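Local coordinates for protein metallo-beta-lactamase (Simiduia agarivorans, PDB 6MFI) that probably hydrolyses beta-lactam antibiotics with a pair of zinc ions, as a class B3 metallo-beta-lactamase, at residues 139-144 / 157-163; 46-50 / 92-96; 234-238 / 282-286. All coordinates share one frame; numbering follows the deposited sequence.

Contact 1: 139-144 / 157-163; sequences VMRNGT and SFPVARV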
ATOM      1  N   VAL A 139      -7.609  12.779   6.627  1.00 15.76           N
ATOM      2  CA  VAL A 139      -6.465  12.520   7.494  1.00 17.02           C
ATOM      3  C   VAL A 139      -5.228  13.245   6.979  1.00 16.73           C
ATOM      4  O   VAL A 139      -4.486  13.858   7.753  1.00 14.51           O
ATOM      5  CB  VAL A 139      -6.225  11.005   7.625  1.00 17.88           C
ATOM      6  CG1 VAL A 139      -4.994  10.734   8.476  1.00 18.61           C
ATOM      7  CG2 VAL A 139      -7.449  10.328   8.220  1.00 19.21           C
ATOM      8  N   MET A 140      -4.987  13.193   5.665  1.00 16.68           N
ATOM      9  CA  MET A 140      -3.837  13.886   5.089  0.63 16.78           C
ATOM     10  C   MET A 140      -3.964  15.395   5.247  1.00 16.65           C
ATOM     11  O   MET A 140      -2.964  16.093   5.451  1.00 16.84           O
ATOM     12  CB  MET A 140      -3.689  13.525   3.610  0.63 15.76           C
ATOM     13  CG  MET A 140      -3.803  12.044   3.307  0.63 16.53           C
ATOM     14  SD  MET A 140      -2.569  11.068   4.179  0.63 17.35           S
ATOM     15  CE  MET A 140      -1.064  11.849   3.605  0.63 16.80           C
ATOM     16  N   ARG A 141      -5.188  15.915   5.142  1.00 17.01           N
ATOM     17  CA  ARG A 141      -5.401  17.349   5.303  1.00 17.61           C
ATOM     18  C   ARG A 141      -5.190  17.786   6.747  1.00 17.89           C
ATOM     19  O   ARG A 141      -4.686  18.888   6.994  1.00 18.13           O
ATOM     20  CB  ARG A 141      -6.808  17.717   4.828  1.00 18.02           C
ATOM     21  CG  ARG A 141      -7.207  19.158   5.074  1.00 19.33           C
ATOM     22  CD  ARG A 141      -8.569  19.455   4.468  1.00 19.42           C
ATOM     23  NE  ARG A 141      -9.636  18.685   5.102  1.00 20.39           N
ATOM     24  CZ  ARG A 141     -10.284  17.682   4.519  1.00 20.27           C
ATOM     25  NH1 ARG A 141      -9.978  17.323   3.279  1.00 19.41           N
ATOM     26  NH2 ARG A 141     -11.241  17.039   5.174  1.00 21.03           N
ATOM     27  N   ASN A 142      -5.554  16.939   7.708  1.00 18.22           N
ATOM     28  CA  ASN A 142      -5.398  17.249   9.122  1.00 20.12           C
ATOM     29  C   ASN A 142      -4.150  16.635   9.739  1.00 22.95           C
ATOM     30  O   ASN A 142      -3.809  16.980  10.875  1.00 24.64           O
ATOM     31  CB  ASN A 142      -6.631  16.780   9.904  1.00 19.77           C
ATOM     32  CG  ASN A 142      -7.927  17.290   9.307  1.00 16.12           C
ATOM     33  OD1 ASN A 142      -7.967  18.364   8.708  1.00 20.85           O
ATOM     34  ND2 ASN A 142      -8.995  16.518   9.466  1.00 19.77           N
ATOM     35  N   GLY A 143      -3.467  15.740   9.029  1.00 23.45           N
ATOM     36  CA  GLY A 143      -2.275  15.113   9.562  1.00 24.81           C
ATOM     37  C   GLY A 143      -2.510  14.113  10.669  1.00 26.72           C
ATOM     38  O   GLY A 143      -1.548  13.717  11.333  1.00 27.34           O
ATOM     39  N   THR A 144      -3.752  13.684  10.887  1.00 28.15           N
ATOM     40  CA  THR A 144      -4.057  12.762  11.972  1.00 30.79           C
ATOM     41  C   THR A 144      -5.452  12.185  11.777  1.00 31.48           C
ATOM     42  O   THR A 144      -6.288  12.755  11.069  1.00 30.90           O
ATOM     43  CB  THR A 144      -3.963  13.448  13.341  1.00 33.14           C
ATOM     44  OG1 THR A 144      -4.234  12.495  14.376  1.00 35.23           O
ATOM     45  CG2 THR A 144      -4.967  14.589  13.434  1.00 33.45           C
ATOM     46  N   SER A 157       0.810  12.107  14.964  1.00 23.43           N
ATOM     47  CA  SER A 157       0.526  12.999  13.851  1.00 22.16           C
ATOM     48  C   SER A 157       1.719  13.074  12.903  1.00 20.05           C
ATOM     49  O   SER A 157       2.856  12.763  13.265  1.00 19.85           O
ATOM     50  CB  SER A 157       0.172  14.398  14.360  1.00 23.16           C
ATOM     51  OG  SER A 157       1.276  14.996  15.016  1.00 24.04           O
ATOM     52  N   PHE A 158       1.441  13.491  11.676  1.00 17.90           N
ATOM     53  CA  PHE A 158       2.444  13.647  10.637  1.00 16.14           C
ATOM     54  C   PHE A 158       2.136  14.917   9.861  1.00 15.05           C
ATOM     55  O   PHE A 158       1.009  15.422   9.914  1.00 13.92           O
ATOM     56  CB  PHE A 158       2.483  12.428   9.703  1.00 15.88           C
ATOM     57  CG  PHE A 158       1.131  11.973   9.230  1.00 16.24           C
ATOM     58  CD1 PHE A 158       0.562  12.514   8.090  1.00 16.27           C
ATOM     59  CD2 PHE A 158       0.437  10.992   9.919  1.00 16.99           C
ATOM     60  CE1 PHE A 158      -0.677  12.092   7.650  1.00 16.92           C
ATOM     61  CE2 PHE A 158      -0.804  10.566   9.483  1.00 17.73           C
ATOM     62  CZ  PHE A 158      -1.362  11.118   8.347  1.00 17.68           C
ATOM     63  N   PRO A 159       3.123  15.472   9.150  1.00 15.48           N
ATOM     64  CA  PRO A 159       2.887  16.725   8.419  1.00 15.65           C
ATOM     65  C   PRO A 159       1.734  16.605   7.434  1.00 14.60           C
ATOM     66  O   PRO A 159       1.558  15.580   6.772  1.00 13.97           O
ATOM     67  CB  PRO A 159       4.218  16.968   7.699  1.00 15.93           C
ATOM     68  CG  PRO A 159       5.228  16.280   8.545  1.00 16.41           C
ATOM     69  CD  PRO A 159       4.540  15.065   9.097  1.00 16.17           C
ATOM     70  N   VAL A 160       0.941  17.676   7.345  1.00 13.97           N
ATOM     71  CA  VAL A 160      -0.221  17.676   6.467  1.00 13.31           C
ATOM     72  C   VAL A 160       0.229  17.724   5.011  1.00 11.91           C
ATOM     73  O   VAL A 160       1.261  18.317   4.668  1.00 10.86           O
ATOM     74  CB  VAL A 160      -1.162  18.849   6.803  1.00 13.96           C
ATOM     75  CG1 VAL A 160      -1.481  18.864   8.291  1.00 14.60           C
ATOM     76  CG2 VAL A 160      -0.551  20.177   6.375  1.00 14.04           C
ATOM     77  N   ALA A 161      -0.549  17.082   4.145  1.00 12.25           N
ATOM     78  CA  ALA A 161      -0.245  16.994   2.727  1.00 12.88           C
ATOM     79  C   ALA A 161      -1.348  17.659   1.914  1.00 14.05           C
ATOM     80  O   ALA A 161      -2.458  17.891   2.403  1.00 14.65           O
ATOM     81  CB  ALA A 161      -0.069  15.536   2.283  1.00 12.74           C
ATOM     82  N   ARG A 162      -1.028  17.962   0.658  1.00 14.33           N
ATOM     83  CA  ARG A 162      -1.951  18.625  -0.257  1.00 15.02           C
ATOM     84  C   ARG A 162      -2.568  17.576  -1.175  1.00 15.43           C
ATOM     85  O   ARG A 162      -1.880  17.008  -2.031  1.00 15.58           O
ATOM     86  CB  ARG A 162      -1.234  19.705  -1.063  1.00 15.36           C
ATOM     87  CG  ARG A 162      -0.588  20.788  -0.217  1.00 15.41           C
ATOM     88  CD  ARG A 162       0.399  21.605  -1.033  1.00 15.20           C
ATOM     89  NE  ARG A 162      -0.259  22.347  -2.105  1.00 15.50           N
ATOM     90  CZ  ARG A 162       0.385  23.008  -3.061  1.00 16.33           C
ATOM     91  NH1 ARG A 162       1.711  23.020  -3.084  1.00 16.19           N
ATOM     92  NH2 ARG A 162      -0.296  23.658  -3.994  1.00 16.86           N
ATOM     93  N   VAL A 163      -3.860  17.325  -1.001  1.00 15.54           N
ATOM     94  CA  VAL A 163      -4.592  16.376  -1.831  1.00 15.44           C
ATOM     95  C   VAL A 163      -5.215  17.128  -2.998  1.00 16.00           C
ATOM     96  O   VAL A 163      -5.948  18.106  -2.800  1.00 15.97           O
ATOM     97  CB  VAL A 163      -5.663  15.640  -1.009  1.00 15.84           C
ATOM     98  CG1 VAL A 163      -6.505  14.749  -1.909  1.00 16.13           C
ATOM     99  CG2 VAL A 163      -5.014  14.827   0.099  1.00 15.89           C
TER
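Phe158 and Gly143 carry the centre of this contact. The carbonyl oxygen of Gly143 lies over the middle of the Phe158 ring, 3.6 Å above its plane. The same oxygen accepts a hydrogen bond from Phe158 N (3.0 Å to Gly143 O), with N-H pointing almost straight at it and the donor in the carbonyl plane. One residue thus bonds this oxygen through its backbone N-H and covers it with its ring. The Phe158 torsion explains how: CG stands between the backbone N and the carbonyl carbon (chi1 47°), which folds the ring back over Gly143. Gly143 CA also makes a CH-pi contact, 4.2 Å from the centroid of the Phe158 ring.

Val139 meets the ring at its edge, with CG1 3.7 Å from Phe158 CZ. The Met140 side chain crosses that of Phe158 at about a right angle. Its chain bends at chi2 (-59°) and chi3 (-57°), which brings SD to the ring at an oblique angle, a Met-aromatic contact, and sets CE 4.0 Å from Ala161 CB. Met140 has a second conformer, so its side-chain contacts hold for one of two. A second backbone bond runs from Ala161 N to Met140 O (2.9 Å). Its donor stands above the carbonyl plane. Val160 CG1 packs on Arg141 O.

The contact closes the C-terminal end of helix 134-142, where Gly143 leaves the helix with positive phi. Phe158 also touches Ile113 and Val116 of helix 113-116, next to zinc ligands. Ala161 touches Ala120 of helix 119-126, and Val163 leads into edge strand 163-166, resting on Leu130 of strand 129-132.

Contact 2: 46-50 / 92-96; sequences PGPPF and NIARL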
ATOM      1  N   PRO A  46      16.573   1.093   6.504  1.00 16.40           N
ATOM      2  CA  PRO A  46      16.875   1.271   5.079  1.00 16.07           C
ATOM      3  C   PRO A  46      16.967  -0.065   4.355  1.00 15.96           C
ATOM      4  O   PRO A  46      17.471  -1.053   4.892  1.00 16.88           O
ATOM      5  CB  PRO A  46      18.223   2.001   5.088  1.00 16.99           C
ATOM      6  CG  PRO A  46      18.330   2.604   6.454  1.00 17.61           C
ATOM      7  CD  PRO A  46      17.627   1.650   7.368  1.00 17.23           C
ATOM      8  N   GLY A  47      16.470  -0.082   3.122  1.00 15.71           N
ATOM      9  CA  GLY A  47      16.502  -1.265   2.298  1.00 15.96           C
ATOM     10  C   GLY A  47      16.736  -0.930   0.840  1.00 15.91           C
ATOM     11  O   GLY A  47      16.498   0.197   0.392  1.00 15.21           O
ATOM     12  N   PRO A  48      17.211  -1.903   0.070  1.00 16.78           N
ATOM     13  CA  PRO A  48      17.505  -1.655  -1.342  1.00 17.30           C
ATOM     14  C   PRO A  48      16.245  -1.733  -2.183  1.00 16.78           C
ATOM     15  O   PRO A  48      15.278  -2.415  -1.810  1.00 16.68           O
ATOM     16  CB  PRO A  48      18.481  -2.785  -1.696  1.00 18.03           C
ATOM     17  CG  PRO A  48      18.059  -3.906  -0.806  1.00 17.90           C
ATOM     18  CD  PRO A  48      17.561  -3.276   0.476  1.00 17.39           C
ATOM     19  N   PRO A  49      16.211  -1.043  -3.320  1.00 15.98           N
ATOM     20  CA  PRO A  49      15.090  -1.190  -4.249  1.00 15.78           C
ATOM     21  C   PRO A  49      15.332  -2.311  -5.245  1.00 17.34           C
ATOM     22  O   PRO A  49      16.466  -2.631  -5.606  1.00 19.27           O
ATOM     23  CB  PRO A  49      15.057   0.172  -4.953  1.00 15.00           C
ATOM     24  CG  PRO A  49      16.498   0.572  -5.005  1.00 15.81           C
ATOM     25  CD  PRO A  49      17.157  -0.002  -3.762  1.00 15.90           C
ATOM     26  N   PHE A  50      14.234  -2.914  -5.696  1.00 16.68           N
ATOM     27  CA  PHE A  50      14.329  -3.989  -6.671  1.00 17.09           C
ATOM     28  C   PHE A  50      13.137  -3.930  -7.613  1.00 16.28           C
ATOM     29  O   PHE A  50      12.106  -3.322  -7.311  1.00 14.97           O
ATOM     30  CB  PHE A  50      14.418  -5.366  -5.997  1.00 18.31           C
ATOM     31  CG  PHE A  50      13.236  -5.706  -5.133  1.00 18.61           C
ATOM     32  CD1 PHE A  50      12.155  -6.398  -5.655  1.00 19.55           C
ATOM     33  CD2 PHE A  50      13.213  -5.350  -3.795  1.00 18.76           C
ATOM     34  CE1 PHE A  50      11.069  -6.718  -4.864  1.00 19.61           C
ATOM     35  CE2 PHE A  50      12.131  -5.669  -2.998  1.00 18.84           C
ATOM     36  CZ  PHE A  50      11.058  -6.353  -3.533  1.00 19.22           C
ATOM     37  N   ASN A  92      15.852   5.348  -2.810  1.00 12.64           N
ATOM     38  CA  ASN A  92      15.687   4.147  -3.627  1.00 13.21           C
ATOM     39  C   ASN A  92      15.275   4.493  -5.055  1.00 14.00           C
ATOM     40  O   ASN A  92      15.681   3.812  -6.004  1.00 14.97           O
ATOM     41  CB  ASN A  92      14.663   3.209  -2.985  1.00 12.27           C
ATOM     42  CG  ASN A  92      15.250   2.401  -1.850  1.00 12.62           C
ATOM     43  OD1 ASN A  92      16.469   2.354  -1.673  1.00 13.51           O
ATOM     44  ND2 ASN A  92      14.387   1.768  -1.065  1.00 11.55           N
ATOM     45  N   ILE A  93      14.465   5.538  -5.225  1.00 13.17           N
ATOM     46  CA  ILE A  93      14.087   5.972  -6.567  1.00 12.25           C
ATOM     47  C   ILE A  93      15.314   6.449  -7.334  1.00 13.19           C
ATOM     48  O   ILE A  93      15.467   6.169  -8.530  1.00 11.38           O
ATOM     49  CB  ILE A  93      13.002   7.064  -6.490  1.00 11.77           C
ATOM     50  CG1 ILE A  93      11.710   6.492  -5.902  1.00  9.85           C
ATOM     51  CG2 ILE A  93      12.738   7.665  -7.865  1.00 13.63           C
ATOM     52  CD1 ILE A  93      10.623   7.524  -5.693  1.00  9.52           C
ATOM     53  N   ALA A  94      16.213   7.166  -6.655  1.00 13.08           N
ATOM     54  CA  ALA A  94      17.436   7.623  -7.303  1.00 13.89           C
ATOM     55  C   ALA A  94      18.388   6.468  -7.592  1.00 14.71           C
ATOM     56  O   ALA A  94      19.119   6.507  -8.589  1.00 12.76           O
ATOM     57  CB  ALA A  94      18.125   8.678  -6.439  1.00 14.28           C
ATOM     58  N   ARG A  95      18.394   5.439  -6.740  1.00 15.28           N
ATOM     59  CA  ARG A  95      19.253   4.282  -6.980  1.00 16.01           C
ATOM     60  C   ARG A  95      18.883   3.582  -8.281  1.00 15.27           C
ATOM     61  O   ARG A  95      19.760   3.108  -9.013  1.00 15.64           O
ATOM     62  CB  ARG A  95      19.166   3.308  -5.807  1.00 16.26           C
ATOM     63  CG  ARG A  95      19.792   3.822  -4.524  1.00 17.48           C
ATOM     64  CD  ARG A  95      19.634   2.825  -3.387  1.00 18.75           C
ATOM     65  NE  ARG A  95      20.325   1.567  -3.655  1.00 20.74           N
ATOM     66  CZ  ARG A  95      20.679   0.695  -2.717  1.00 22.23           C
ATOM     67  NH1 ARG A  95      20.409   0.944  -1.443  1.00 22.66           N
ATOM     68  NH2 ARG A  95      21.304  -0.427  -3.049  1.00 23.41           N
ATOM     69  N   LEU A  96      17.587   3.506  -8.586  1.00 14.05           N
ATOM     70  CA  LEU A  96      17.141   2.910  -9.838  1.00 13.88           C
ATOM     71  C   LEU A  96      17.401   3.807 -11.040  1.00 13.58           C
ATOM     72  O   LEU A  96      17.289   3.336 -12.177  1.00 14.97           O
ATOM     73  CB  LEU A  96      15.651   2.578  -9.757  1.00 13.48           C
ATOM     74  CG  LEU A  96      15.247   1.454  -8.802  1.00 12.85           C
ATOM     75  CD1 LEU A  96      13.763   1.533  -8.490  1.00 11.99           C
ATOM     76  CD2 LEU A  96      15.604   0.097  -9.388  1.00 13.42           C
TER
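Pro49 presses its ring against Asn92 and Arg95 of helix 85-95 and against Leu96, next in the chain. Its CB packs 3.6 Å from Asn92 CB. On the Arg95 side, Pro49 CD lies over one face of the guanidinium, 3.5 Å from Arg95 NE and offset toward the rim. The Arg95 chain turns at chi3 (63°), and the flat group spreads over Pro49 CD and Pro48 CA. Leu96 closes the apolar side, with CD1 4.0 Å from Pro49 CB.

One hydrogen bond ties the loop to the helix, from Asn92 ND2 to Gly47 O (3.0 Å), bent to 141° at the hydrogen. Asn92 OD1 is equally close to Gly47 O, two acceptors without a bond. Gly47 O lies near the Asn92 amide plane, but the donor stands above the Gly47 carbonyl plane.

Beyond this shell, Asn92 ND2 also donates to Val59 O. The amide therefore joins two parts of the chain to the helix, which would limit its rotation. Pro49 O accepts a hydrogen bond from Thr29 OG1. Pro48 packs on His32, Trp33 and Ser36 of helix 30-36.

Away from the zinc sites, the contact joins helix 85-95 to the loop that enters strand 50-53, an outermost strand of the seven-stranded sheet. Phe50 begins that strand, bonds through its backbone to Tyr58 of strand 56-58, and its side chain touches Met259 and Leu263 of helix 259-265.

Contact 3: 234-238 / 282-286; sequences YRLGL and ISARL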
ATOM      1  N   TYR A 234     -16.569  -3.468   5.354  1.00 31.24           N
ATOM      2  CA  TYR A 234     -15.406  -4.338   5.495  1.00 30.08           C
ATOM      3  C   TYR A 234     -15.601  -5.629   4.708  1.00 31.42           C
ATOM      4  O   TYR A 234     -14.702  -6.072   3.983  1.00 30.74           O
ATOM      5  CB  TYR A 234     -15.175  -4.635   6.980  1.00 29.42           C
ATOM      6  CG  TYR A 234     -13.769  -5.032   7.377  1.00 27.30           C
ATOM      7  CD1 TYR A 234     -13.378  -4.997   8.710  1.00 26.80           C
ATOM      8  CD2 TYR A 234     -12.839  -5.445   6.433  1.00 25.85           C
ATOM      9  CE1 TYR A 234     -12.102  -5.360   9.092  1.00 25.36           C
ATOM     10  CE2 TYR A 234     -11.557  -5.811   6.806  1.00 24.29           C
ATOM     11  CZ  TYR A 234     -11.196  -5.766   8.137  1.00 24.07           C
ATOM     12  OH  TYR A 234      -9.925  -6.126   8.517  1.00 23.01           O
ATOM     13  N   ARG A 235     -16.780  -6.246   4.837  1.00 34.06           N
ATOM     14  CA  ARG A 235     -17.071  -7.468   4.093  1.00 35.49           C
ATOM     15  C   ARG A 235     -17.142  -7.199   2.595  1.00 35.41           C
ATOM     16  O   ARG A 235     -16.696  -8.025   1.790  1.00 35.18           O
ATOM     17  CB  ARG A 235     -18.387  -8.081   4.574  1.00 38.28           C
ATOM     18  CG  ARG A 235     -18.435  -8.437   6.050  1.00 39.68           C
ATOM     19  CD  ARG A 235     -17.637  -9.690   6.366  1.00 40.30           C
ATOM     20  NE  ARG A 235     -18.296 -10.500   7.387  1.00 42.32           N
ATOM     21  CZ  ARG A 235     -18.273 -10.230   8.687  1.00 43.19           C
ATOM     22  NH1 ARG A 235     -17.622  -9.165   9.137  1.00 42.41           N
ATOM     23  NH2 ARG A 235     -18.904 -11.024   9.541  1.00 44.94           N
ATOM     24  N   LEU A 236     -17.703  -6.052   2.206  1.00 35.61           N
ATOM     25  CA  LEU A 236     -17.906  -5.764   0.788  1.00 36.18           C
ATOM     26  C   LEU A 236     -16.580  -5.618   0.053  1.00 34.94           C
ATOM     27  O   LEU A 236     -16.444  -6.076  -1.088  1.00 35.74           O
ATOM     28  CB  LEU A 236     -18.754  -4.503   0.632  1.00 36.74           C
ATOM     29  CG  LEU A 236     -19.682  -4.444  -0.582  1.00 38.38           C
ATOM     30  CD1 LEU A 236     -20.662  -5.604  -0.558  1.00 39.94           C
ATOM     31  CD2 LEU A 236     -20.419  -3.116  -0.629  1.00 39.36           C
ATOM     32  N   GLY A 237     -15.594  -4.981   0.686  1.00 32.48           N
ATOM     33  CA  GLY A 237     -14.293  -4.843   0.052  1.00 29.68           C
ATOM     34  C   GLY A 237     -13.506  -6.140   0.049  1.00 28.77           C
ATOM     35  O   GLY A 237     -12.766  -6.426  -0.896  1.00 23.13           O
ATOM     36  N   LEU A 238     -13.649  -6.939   1.109  1.00 29.47           N
ATOM     37  CA  LEU A 238     -12.969  -8.229   1.168  1.00 28.92           C
ATOM     38  C   LEU A 238     -13.485  -9.171   0.088  1.00 29.76           C
ATOM     39  O   LEU A 238     -12.702  -9.827  -0.607  1.00 29.57           O
ATOM     40  CB  LEU A 238     -13.144  -8.849   2.555  1.00 28.87           C
ATOM     41  CG  LEU A 238     -12.113  -8.431   3.601  1.00 27.78           C
ATOM     42  CD1 LEU A 238     -12.457  -9.011   4.962  1.00 28.58           C
ATOM     43  CD2 LEU A 238     -10.734  -8.877   3.163  1.00 26.86           C
ATOM     44  N   ILE A 282      -7.733 -12.816   5.660  1.00 25.48           N
ATOM     45  CA  ILE A 282      -8.223 -11.659   6.401  1.00 25.71           C
ATOM     46  C   ILE A 282      -9.598 -11.948   6.988  1.00 26.68           C
ATOM     47  O   ILE A 282      -9.886 -11.592   8.138  1.00 27.10           O
ATOM     48  CB  ILE A 282      -8.244 -10.412   5.498  1.00 25.96           C
ATOM     49  CG1 ILE A 282      -6.835 -10.086   4.998  1.00 25.04           C
ATOM     50  CG2 ILE A 282      -8.836  -9.229   6.242  1.00 26.70           C
ATOM     51  CD1 ILE A 282      -5.883  -9.652   6.089  1.00 24.83           C
ATOM     52  N   SER A 283     -10.470 -12.598   6.212  1.00 27.34           N
ATOM     53  CA  SER A 283     -11.782 -12.975   6.726  1.00 28.90           C
ATOM     54  C   SER A 283     -11.666 -13.959   7.880  1.00 30.23           C
ATOM     55  O   SER A 283     -12.500 -13.948   8.793  1.00 31.99           O
ATOM     56  CB  SER A 283     -12.636 -13.568   5.606  1.00 28.84           C
ATOM     57  OG  SER A 283     -12.855 -12.621   4.576  1.00 28.50           O
ATOM     58  N   ALA A 284     -10.646 -14.820   7.857  1.00 29.56           N
ATOM     59  CA  ALA A 284     -10.411 -15.704   8.991  1.00 29.39           C
ATOM     60  C   ALA A 284      -9.965 -14.916  10.214  1.00 29.50           C
ATOM     61  O   ALA A 284     -10.469 -15.140  11.320  1.00 30.58           O
ATOM     62  CB  ALA A 284      -9.375 -16.768   8.626  1.00 28.52           C
ATOM     63  N   ARG A 285      -9.030 -13.978  10.035  1.00 28.47           N
ATOM     64  CA  ARG A 285      -8.606 -13.134  11.149  1.00 28.49           C
ATOM     65  C   ARG A 285      -9.752 -12.267  11.653  1.00 29.08           C
ATOM     66  O   ARG A 285      -9.867 -12.020  12.859  1.00 29.75           O
ATOM     67  CB  ARG A 285      -7.422 -12.263  10.729  1.00 27.37           C
ATOM     68  CG  ARG A 285      -6.127 -13.025  10.515  1.00 27.09           C
ATOM     69  CD  ARG A 285      -5.013 -12.086  10.083  1.00 26.86           C
ATOM     70  NE  ARG A 285      -4.806 -11.005  11.043  1.00 27.95           N
ATOM     71  CZ  ARG A 285      -4.064  -9.929  10.807  1.00 28.27           C
ATOM     72  NH1 ARG A 285      -3.457  -9.782   9.637  1.00 27.43           N
ATOM     73  NH2 ARG A 285      -3.930  -8.997  11.740  1.00 29.23           N
ATOM     74  N   LEU A 286     -10.608 -11.794  10.744  1.00 28.98           N
ATOM     75  CA  LEU A 286     -11.748 -10.981  11.155  1.00 29.90           C
ATOM     76  C   LEU A 286     -12.756 -11.806  11.944  1.00 31.44           C
ATOM     77  O   LEU A 286     -13.330 -11.320  12.926  1.00 32.22           O
ATOM     78  CB  LEU A 286     -12.405 -10.349   9.927  1.00 29.80           C
ATOM     79  CG  LEU A 286     -13.756  -9.657  10.122  1.00 31.38           C
ATOM     80  CD1 LEU A 286     -13.644  -8.523  11.129  1.00 32.27           C
ATOM     81  CD2 LEU A 286     -14.285  -9.146   8.791  1.00 31.43           C
TER
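Segments 234-238 of helix 228-242 and 282-286 of helix 274-291 run nearly antiparallel, at 159°, with their axes 11.4 Å apart at closest approach. They belong to two of the helices packed outside the beta sheets in the alpha-beta/beta-alpha fold of metallo-beta-lactamases. At this spacing, long side chains bridge the gap and no hydrogen bond crosses it.

Leu286 is the central side chain. Its CD2 sits over the centre of the Tyr234 ring in a CH-pi contact, 4.3 Å from the ring centroid. Its CD1 meets the same ring at Tyr234 CE1. The two side chains slide past each other in opposite directions. Tyr234 reaches across because CG is anti to the backbone N (chi1 -156°), and OH comes to 4.0 Å from Ile282 CG2. The tyrosine also packs on Pro216, and its side chain is about 5 Å from that of His188, a zinc ligand.

Arg235 covers the outer side. Its chain bends at chi2 and chi3 and lays the guanidinium obliquely beside Leu286, with NH1 3.4 Å from Leu286 CD2. Arg235 also touches Leu290, one turn further along helix 274-291.

Ser283 OG is bonded to Ala279 O in its own helix, and meets Leu238 CD1 by packing alone. Leu214 packs on both Leu238 and Ile282. The Leu238 and Ile282 side chains cross at about a right angle, with Leu238 CD2 3.6 Å from Ile282 CG2.

Overall arrangement
The three contacts share no helix or strand and do not touch; their nearest atoms are about 16 to 20 Å apart. Contacts 2 and 3 are mostly buried and lie on opposite sides of the chain's centre. Contact 1 is partly buried, with several exposed residues. Contacts 1 and 2 each fasten a loop to a helix beside the seven-stranded sheet, near opposite edge strands. Contact 1 uses backbone bonds and an aromatic ring, while contact 2 sets prolines against a side-chain amide and a guanidinium. Contact 3 joins two helices through apolar side chains. Contacts 1 and 3 come near the zinc ligands; contact 2 does not.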